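Dual function macrocyclase-peptidase POPB (Galerina marginata, PDB 5N4B) cleaves toxin precursor peptides on the C-terminal side of proline and macrocyclises the product, a dual activity used in amanitin biosynthesis. Local coordinates at residues Asp57-Tyr62 against Leu689-Lys694; Ala67-Leu72 against Asp711-Trp716. The protein carries 1 engineered substitution. One frame throughout, in Å; residues are numbered along the deposited sequence.

Interaction 1: residues Asp57-Tyr62 against Leu689-Lys694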
loop_
_atom_site.group_PDB
_atom_site.type_symbol
_atom_site.label_atom_id
_atom_site.label_comp_id
_atom_site.label_asym_id
_atom_site.label_seq_id
_atom_site.Cartn_x
_atom_site.Cartn_y
_atom_site.Cartn_z
ATOM N N ASP A 57 -1.324 -14.426 25.107
ATOM C CA ASP A 57 -1.484 -14.182 26.537
ATOM C C ASP A 57 -0.172 -13.729 27.149
ATOM O O ASP A 57 -0.161 -12.795 27.967
ATOM C CB ASP A 57 -1.977 -15.453 27.248
ATOM C CG ASP A 57 -3.455 -15.802 26.954
ATOM O OD1 ASP A 57 -4.190 -14.996 26.325
ATOM O OD2 ASP A 57 -3.858 -16.941 27.359
ATOM N N LEU A 58 0.956 -14.351 26.759
ATOM C CA LEU A 58 2.268 -13.906 27.251
ATOM C C LEU A 58 2.550 -12.483 26.827
ATOM O O LEU A 58 3.058 -11.668 27.622
ATOM C CB LEU A 58 3.378 -14.842 26.760
ATOM C CG LEU A 58 4.801 -14.590 27.236
ATOM C CD1 LEU A 58 4.904 -14.917 28.706
ATOM C CD2 LEU A 58 5.742 -15.453 26.452
ATOM N N ALA A 59 2.296 -12.165 25.567
ATOM C CA ALA A 59 2.583 -10.819 25.103
ATOM C C ALA A 59 1.734 -9.813 25.865
ATOM O O ALA A 59 2.234 -8.770 26.300
ATOM C CB ALA A 59 2.312 -10.694 23.618
ATOM N N GLN A 60 0.426 -10.098 26.012
ATOM C CA GLN A 60 -0.429 -9.151 26.711
ATOM C C GLN A 60 -0.054 -9.042 28.183
ATOM O O GLN A 60 -0.089 -7.945 28.744
ATOM C CB GLN A 60 -1.903 -9.545 26.609
ATOM C CG GLN A 60 -2.839 -8.496 27.228
ATOM C CD GLN A 60 -2.717 -7.193 26.534
ATOM O OE1 GLN A 60 -2.978 -7.091 25.317
ATOM N NE2 GLN A 60 -2.267 -6.185 27.249
ATOM N N SER A 61 0.343 -10.152 28.811
ATOM C CA SER A 61 0.790 -10.095 30.196
ATOM C C SER A 61 2.011 -9.168 30.322
ATOM O O SER A 61 2.165 -8.437 31.314
ATOM C CB SER A 61 1.088 -11.497 30.728
ATOM O OG SER A 61 1.669 -11.426 32.018
ATOM N N TYR A 62 2.934 -9.227 29.371
ATOM C CA TYR A 62 4.102 -8.359 29.415
ATOM C C TYR A 62 3.692 -6.899 29.259
ATOM O O TYR A 62 4.112 -6.044 30.049
ATOM C CB TYR A 62 5.109 -8.732 28.321
ATOM C CG TYR A 62 6.391 -7.971 28.434
ATOM C CD1 TYR A 62 7.301 -8.327 29.375
ATOM C CD2 TYR A 62 6.700 -6.905 27.624
ATOM C CE1 TYR A 62 8.475 -7.669 29.537
ATOM C CE2 TYR A 62 7.894 -6.201 27.821
ATOM C CZ TYR A 62 8.761 -6.601 28.778
ATOM O OH TYR A 62 9.981 -5.948 28.984
ATOM N N LEU A 689 8.363 -11.705 21.685
ATOM C CA LEU A 689 6.927 -11.869 21.866
ATOM C C LEU A 689 6.177 -11.746 20.543
ATOM O O LEU A 689 6.693 -11.167 19.567
ATOM C CB LEU A 689 6.359 -10.784 22.765
ATOM C CG LEU A 689 7.031 -10.673 24.117
ATOM C CD1 LEU A 689 6.498 -9.443 24.831
ATOM C CD2 LEU A 689 6.838 -11.928 24.914
ATOM N N ILE A 690 4.961 -12.297 20.481
ATOM C CA ILE A 690 4.099 -12.153 19.307
ATOM C C ILE A 690 2.667 -11.896 19.744
ATOM O O ILE A 690 2.144 -12.557 20.658
ATOM C CB ILE A 690 4.197 -13.352 18.332
ATOM C CG1 ILE A 690 3.354 -13.089 17.082
ATOM C CG2 ILE A 690 3.770 -14.664 19.021
ATOM C CD1 ILE A 690 3.670 -14.100 15.981
ATOM N N LYS A 691 2.038 -10.916 19.077
ATOM C CA LYS A 691 0.615 -10.616 19.187
ATOM C C LYS A 691 -0.084 -11.151 17.952
ATOM O O LYS A 691 0.422 -11.014 16.835
ATOM C CB LYS A 691 0.396 -9.105 19.221
ATOM C CG LYS A 691 0.631 -8.486 20.515
ATOM C CD LYS A 691 0.384 -6.959 20.424
ATOM C CE LYS A 691 -1.040 -6.602 20.048
ATOM N NZ LYS A 691 -1.348 -5.131 20.073
ATOM N N ILE A 692 -1.278 -11.712 18.138
ATOM C CA ILE A 692 -2.009 -12.402 17.086
ATOM C C ILE A 692 -3.448 -11.919 17.161
ATOM O O ILE A 692 -4.202 -12.342 18.052
ATOM C CB ILE A 692 -1.934 -13.926 17.218
ATOM C CG1 ILE A 692 -0.455 -14.363 17.248
ATOM C CG2 ILE A 692 -2.684 -14.543 16.040
ATOM C CD1 ILE A 692 -0.130 -15.685 17.871
ATOM N N ASP A 693 -3.848 -11.065 16.236
ATOM C CA ASP A 693 -5.232 -10.596 16.213
ATOM C C ASP A 693 -6.097 -11.671 15.573
ATOM O O ASP A 693 -5.884 -12.005 14.409
ATOM C CB ASP A 693 -5.317 -9.276 15.455
ATOM C CG ASP A 693 -6.722 -8.631 15.507
ATOM O OD1 ASP A 693 -7.721 -9.346 15.725
ATOM O OD2 ASP A 693 -6.837 -7.397 15.325
ATOM N N LYS A 694 -7.079 -12.191 16.310
ATOM C CA LYS A 694 -7.862 -13.344 15.842
ATOM C C LYS A 694 -9.155 -12.960 15.129
ATOM O O LYS A 694 -9.904 -13.849 14.731
ATOM C CB LYS A 694 -8.074 -14.299 17.002
ATOM C CG LYS A 694 -6.721 -14.971 17.320
ATOM C CD LYS A 694 -6.765 -15.982 18.406
ATOM C CE LYS A 694 -5.465 -16.762 18.412
ATOM N NZ LYS A 694 -5.475 -17.669 19.563
#
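Leu689 packs against Leu58, Ala59 and Tyr62 where helix 46-64, from the N-terminal region ahead of the propeller blades, crosses strand 688-693, the last strand of the central sheet of the alpha/beta-hydrolase domain. The short segments approach to 7.1 Å between axes and cross steeply, at 109° between their N-to-C directions. Leu689 spreads its side chain over this helix. Its CB faces the methyl of Ala59, and its two branches part beyond CG: CD2 meets Leu58 CD2 at 4.0 Å, while CD1 lies 3.8 Å from Tyr62 CD2, oblique to the ring. With CG anti to the backbone N (chi1 -173°), Tyr62 brings CB and the CD2 side of its ring against Leu689 CD1; the ring also meets Trp7 edge-to-face. Next along the strand, the CB of Ile690 points away from 57-62; its side chain packs on Phe671 and Ile674 of helix 668-680 and also touches Gln55 of helix 46-64, while its O lies 3.5 Å from Ala59 CB. The short side chain of Ala59 is consistent with the close approach of helix and strand. Lys691 contributes the aliphatic base of its chain, which bends at chi3 (62°) on the way to an ammonium group paired with Asp714 of helix 705-722. In this last contact the methyl CB of Ala59 touches CG of Lys691 at 4.2 Å.

Interaction 2: residues Ala67-Leu72 against Asp711-Trp716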
loop_
_atom_site.group_PDB
_atom_site.type_symbol
_atom_site.label_atom_id
_atom_site.label_comp_id
_atom_site.label_asym_id
_atom_site.label_seq_id
_atom_site.Cartn_x
_atom_site.Cartn_y
_atom_site.Cartn_z
ATOM N N ALA A 67 2.532 0.691 32.526
ATOM C CA ALA A 67 1.426 1.635 32.682
ATOM C C ALA A 67 1.488 2.776 31.675
ATOM O O ALA A 67 0.484 3.453 31.448
ATOM C CB ALA A 67 1.411 2.193 34.105
ATOM N N ASP A 68 2.620 2.973 31.018
ATOM C CA ASP A 68 2.696 4.049 30.054
ATOM C C ASP A 68 1.909 3.760 28.780
ATOM O O ASP A 68 1.586 4.697 28.051
ATOM C CB ASP A 68 4.141 4.348 29.687
ATOM C CG ASP A 68 4.927 4.919 30.850
ATOM O OD1 ASP A 68 4.352 5.224 31.940
ATOM O OD2 ASP A 68 6.145 5.062 30.685
ATOM N N ILE A 69 1.585 2.499 28.494
ATOM C CA ILE A 69 0.825 2.192 27.281
ATOM C C ILE A 69 -0.530 2.899 27.302
ATOM O O ILE A 69 -0.967 3.455 26.292
ATOM C CB ILE A 69 0.715 0.670 27.069
ATOM C CG1 ILE A 69 2.091 0.131 26.671
ATOM C CG2 ILE A 69 -0.268 0.344 25.962
ATOM C CD1 ILE A 69 2.187 -1.350 26.685
ATOM N N GLN A 70 -1.244 2.845 28.432
ATOM C CA GLN A 70 -2.537 3.532 28.497
ATOM C C GLN A 70 -2.396 5.039 28.333
ATOM O O GLN A 70 -3.307 5.695 27.776
ATOM C CB GLN A 70 -3.243 3.230 29.825
ATOM C CG GLN A 70 -4.094 2.006 29.755
ATOM C CD GLN A 70 -5.403 2.294 29.057
ATOM O OE1 GLN A 70 -5.465 2.340 27.827
ATOM N NE2 GLN A 70 -6.432 2.570 29.830
ATOM N N LYS A 71 -1.306 5.619 28.841
ATOM C CA LYS A 71 -1.048 7.038 28.640
ATOM C C LYS A 71 -0.854 7.345 27.156
ATOM O O LYS A 71 -1.373 8.340 26.636
ATOM C CB LYS A 71 0.161 7.510 29.475
ATOM C CG LYS A 71 0.021 7.232 30.981
ATOM C CD LYS A 71 1.198 7.797 31.789
ATOM C CE LYS A 71 0.941 7.749 33.311
ATOM N NZ LYS A 71 0.577 6.382 33.810
ATOM N N LEU A 72 -0.141 6.471 26.454
ATOM C CA LEU A 72 0.058 6.671 25.027
ATOM C C LEU A 72 -1.244 6.476 24.264
ATOM O O LEU A 72 -1.516 7.199 23.313
ATOM C CB LEU A 72 1.121 5.715 24.494
ATOM C CG LEU A 72 2.522 5.992 24.927
ATOM C CD1 LEU A 72 3.427 4.947 24.224
ATOM C CD2 LEU A 72 3.033 7.389 24.644
ATOM N N ASP A 711 -3.620 -0.880 19.337
ATOM C CA ASP A 711 -2.449 -1.577 18.817
ATOM C C ASP A 711 -1.270 -0.628 18.653
ATOM O O ASP A 711 -0.134 -1.016 18.936
ATOM C CB ASP A 711 -2.761 -2.250 17.489
ATOM C CG ASP A 711 -3.628 -3.516 17.649
ATOM O OD1 ASP A 711 -3.756 -4.064 18.771
ATOM O OD2 ASP A 711 -4.262 -3.861 16.609
ATOM N N ALA A 712 -1.504 0.626 18.239
ATOM C CA ALA A 712 -0.417 1.589 18.138
ATOM C C ALA A 712 0.192 1.862 19.511
ATOM O O ALA A 712 1.420 1.938 19.660
ATOM C CB ALA A 712 -0.920 2.882 17.489
ATOM N N ALA A 713 -0.643 2.015 20.530
ATOM C CA ALA A 713 -0.110 2.253 21.860
ATOM C C ALA A 713 0.728 1.076 22.348
ATOM O O ALA A 713 1.773 1.266 22.981
ATOM C CB ALA A 713 -1.253 2.550 22.822
ATOM N N ASP A 714 0.286 -0.151 22.079
ATOM C CA ASP A 714 1.078 -1.328 22.463
ATOM C C ASP A 714 2.433 -1.324 21.760
ATOM O O ASP A 714 3.463 -1.573 22.389
ATOM C CB ASP A 714 0.348 -2.602 22.053
ATOM C CG ASP A 714 -0.777 -3.021 22.981
ATOM O OD1 ASP A 714 -0.925 -2.442 24.049
ATOM O OD2 ASP A 714 -1.527 -3.976 22.603
ATOM N N LYS A 715 2.437 -1.060 20.460
ATOM C CA LYS A 715 3.666 -1.112 19.666
ATOM C C LYS A 715 4.659 -0.049 20.115
ATOM O O LYS A 715 5.824 -0.341 20.424
ATOM C CB LYS A 715 3.348 -0.902 18.178
ATOM C CG LYS A 715 4.515 -0.579 17.334
ATOM C CD LYS A 715 4.149 -0.671 15.862
ATOM C CE LYS A 715 3.483 0.528 15.370
ATOM N NZ LYS A 715 3.760 0.651 13.863
ATOM N N TRP A 716 4.203 1.209 20.156
ATOM C CA TRP A 716 5.113 2.298 20.478
ATOM C C TRP A 716 5.461 2.287 21.960
ATOM O O TRP A 716 6.580 2.651 22.342
ATOM C CB TRP A 716 4.536 3.650 20.029
ATOM C CG TRP A 716 4.302 3.737 18.555
ATOM C CD1 TRP A 716 3.112 4.013 17.925
ATOM C CD2 TRP A 716 5.262 3.519 17.515
ATOM N NE1 TRP A 716 3.287 3.990 16.566
ATOM C CE2 TRP A 716 4.587 3.666 16.282
ATOM C CE3 TRP A 716 6.622 3.210 17.510
ATOM C CZ2 TRP A 716 5.231 3.529 15.050
ATOM C CZ3 TRP A 716 7.261 3.067 16.290
ATOM C CH2 TRP A 716 6.573 3.233 15.079
#
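Ile69 and Leu72, one helical turn apart on helix 68-80, pack on Ala713 of helix 705-722, joining an N-terminal helix to the last long helix of the alpha/beta-hydrolase domain. The axes of the short segments pass 8.4 Å apart at 132° between their N-to-C directions, and within the two segments the nearest CA atoms are those of Leu72 and Ala713. Apolar contacts centre on the Ala713 methyl. Its CB lies 4.0 Å from Ile69 CG2 and 4.3 Å from Leu72 CB, so that this one methyl touches both side chains. A second group of contacts sets carbon against polar backbone. Ala713 CB sits 3.6 Å from Ile69 O, and in return the Ile69 branches lie over Ala713 O, with CG2 3.7 Å away. Leu72 CD1 reaches past the alanine to the main chain of Trp716, 4.0 Å from its C. One carboxylate also takes part: Asp714 OD1 lies 3.4 Å from Ile69 CG2. The Ile69 side chain has CG1 beside the backbone N (chi1 -71°), which turns the CG2 branch to this oxygen and to Ala713 O. The other oxygen, OD2, forms a salt bridge with Lys710, besides its pairing with Lys691. Van der Waals packing therefore joins the two helices, while the lysines probably offset the cost of burying the Asp714 carboxylate at an otherwise apolar contact.

How the interactions relate
From the N terminus, the chain runs through helix 46-64 and, after a short loop, helix 68-80, traverses the seven-bladed propeller, and builds the alpha/beta-hydrolase domain, coming late to strand 688-693 and finally to helix 705-722. Interaction 1 closes a loop of 626 intervening residues and interaction 2 one of 638; their segments alternate along the chain, so the loops cross. Together they tie two successive N-terminal helices to the edge strand and last long helix of the catalytic domain. The centres are 14 Å apart, and the contacts meet directly: Lys691 NZ of interaction 1 forms salt bridges to Asp714 OD2 (2.8 Å) and Asp711 OD1 (2.9 Å) of interaction 2.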